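Local coordinates for protein succinyl-CoA ligase (ADP-forming) subunit alpha (Methanosaeta concilii, PDB 6HXI) that binds coenzyme A and belongs to the CoA-ligase family as an alpha subunit, its chain also carrying a region related to the citrate synthase C-terminal domain, at residues S164-P169 and D194-G199. Residues are numbered along the deposited sequence; the frame is centred on the assembly and turned at random.
Sequences SKLYRP and DGIYEG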
# COMPACT_ATOMS: atom_id res chain seq x y z
N SER B 164 45.39 28.23 20.36
CA SER B 164 45.42 29.44 21.18
C SER B 164 45.37 29.13 22.68
O SER B 164 45.30 30.07 23.49
CB SER B 164 44.33 30.41 20.75
OG SER B 164 44.70 31.04 19.53
N LYS B 165 45.43 27.83 23.06
CA LYS B 165 45.43 27.36 24.45
C LYS B 165 44.27 27.96 25.29
O LYS B 165 44.46 28.37 26.44
CB LYS B 165 46.81 27.59 25.12
CG LYS B 165 47.98 26.87 24.46
CD LYS B 165 49.28 27.02 25.26
CE LYS B 165 50.08 28.24 24.87
NZ LYS B 165 51.28 28.43 25.74
N LEU B 166 43.09 28.00 24.70
CA LEU B 166 41.88 28.54 25.31
C LEU B 166 41.12 27.57 26.22
O LEU B 166 40.14 27.97 26.84
CB LEU B 166 40.95 29.12 24.21
CG LEU B 166 41.51 30.34 23.44
CD1 LEU B 166 40.70 30.62 22.21
CD2 LEU B 166 41.62 31.59 24.35
N TYR B 167 41.58 26.32 26.32
CA TYR B 167 41.01 25.28 27.19
C TYR B 167 41.47 25.44 28.67
O TYR B 167 40.95 24.74 29.54
CB TYR B 167 41.33 23.86 26.64
CG TYR B 167 42.79 23.68 26.30
CD1 TYR B 167 43.72 23.32 27.27
CD2 TYR B 167 43.25 23.91 25.01
CE1 TYR B 167 45.07 23.20 26.96
CE2 TYR B 167 44.60 23.79 24.69
CZ TYR B 167 45.51 23.44 25.67
OH TYR B 167 46.83 23.29 25.36
N ARG B 168 42.43 26.37 28.93
CA ARG B 168 42.98 26.75 30.24
C ARG B 168 43.05 28.28 30.40
O ARG B 168 43.52 28.96 29.48
CB ARG B 168 44.41 26.16 30.45
CG ARG B 168 45.32 26.33 29.23
CD ARG B 168 46.68 26.69 29.67
NE ARG B 168 47.41 27.52 28.71
CZ ARG B 168 47.29 28.84 28.62
NH1 ARG B 168 46.38 29.48 29.35
NH2 ARG B 168 48.01 29.51 27.74
N PRO B 169 42.69 28.83 31.59
CA PRO B 169 42.80 30.30 31.77
C PRO B 169 44.22 30.83 31.96
O PRO B 169 45.11 30.13 32.45
CB PRO B 169 41.96 30.57 33.03
CG PRO B 169 42.04 29.31 33.81
CD PRO B 169 42.11 28.18 32.79
N ASP B 194 50.46 34.30 29.26
CA ASP B 194 49.89 33.00 29.63
C ASP B 194 48.47 32.85 29.06
O ASP B 194 47.76 31.90 29.37
CB ASP B 194 49.95 32.72 31.14
CG ASP B 194 49.36 33.76 32.08
OD1 ASP B 194 48.80 34.76 31.58
OD2 ASP B 194 49.49 33.57 33.31
N GLY B 195 48.08 33.81 28.21
CA GLY B 195 46.79 33.81 27.54
C GLY B 195 45.70 34.53 28.30
O GLY B 195 45.91 35.02 29.41
N ILE B 196 44.52 34.60 27.68
CA ILE B 196 43.37 35.23 28.31
C ILE B 196 42.79 34.38 29.44
O ILE B 196 42.80 33.15 29.40
CB ILE B 196 42.23 35.65 27.31
CG1 ILE B 196 41.60 34.46 26.58
CG2 ILE B 196 42.69 36.72 26.33
CD1 ILE B 196 40.14 34.24 26.84
N TYR B 197 42.24 35.06 30.44
CA TYR B 197 41.43 34.48 31.48
C TYR B 197 40.01 34.57 30.85
O TYR B 197 39.32 33.55 30.72
CB TYR B 197 41.50 35.33 32.76
CG TYR B 197 40.57 34.82 33.85
CD1 TYR B 197 39.24 35.23 33.91
CD2 TYR B 197 41.02 33.90 34.79
CE1 TYR B 197 38.37 34.72 34.86
CE2 TYR B 197 40.16 33.40 35.77
CZ TYR B 197 38.84 33.82 35.81
OH TYR B 197 37.98 33.35 36.78
N GLU B 198 39.62 35.79 30.42
CA GLU B 198 38.33 36.10 29.82
C GLU B 198 38.50 37.11 28.68
O GLU B 198 39.38 37.97 28.74
CB GLU B 198 37.41 36.68 30.92
CG GLU B 198 35.94 36.72 30.57
CD GLU B 198 35.06 37.11 31.73
OE1 GLU B 198 34.89 38.33 31.95
OE2 GLU B 198 34.55 36.20 32.43
N GLY B 199 37.64 37.01 27.69
CA GLY B 199 37.62 37.92 26.54
C GLY B 199 36.20 38.26 26.12
O GLY B 199 35.36 37.37 26.07
O HOH W 1 43.67 31.32 27.66
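Arg168 reaches from the loop 164-169 to the backbone carbonyl of Asp194. With chi1 at 45°, its CG lies between the backbone N and the carbonyl carbon, and a bend at chi2 (140°) folds the chain back over its own turn. From CB through CG and CD the chain meets no atom of 194-199; NE turns to Glu330 in a salt bridge. CZ stands 3.2 Å from Asp194 O, which both terminal nitrogens share: NH1 at 2.8 Å and NH2 at 2.9 Å, each a weak hydrogen bond with a strongly bent N-H...O angle. The oxygen sits at the guanidinium edge, near its plane, while Lys165 O lies 3.5 Å above one face, over its centre. Asp194 OD1 accepts a hydrogen bond from Cys171 N and stands 6.2 Å from Arg168 NH1, not in contact. A water lies within hydrogen-bonding distance of Arg168 O (3.0 Å) and Ile196 O (2.7 Å), with more acceptors around it than protons to give. Leu166 CD2 packs against Ile196 CG1 at 3.6 Å, and Pro169 CB rests obliquely on Tyr197 CD2. Lys165, with positive phi, is the C-prime residue of the Schellman motif that ends helix 158-163 and opens the type I turn Lys165-Arg168. The contact joins the approach to strand 172-176 with its parallel neighbour 196-201; these strands and helix 179-192, whose Phe186 touches Leu166 and Ile196, form a beta-alpha-beta crossover.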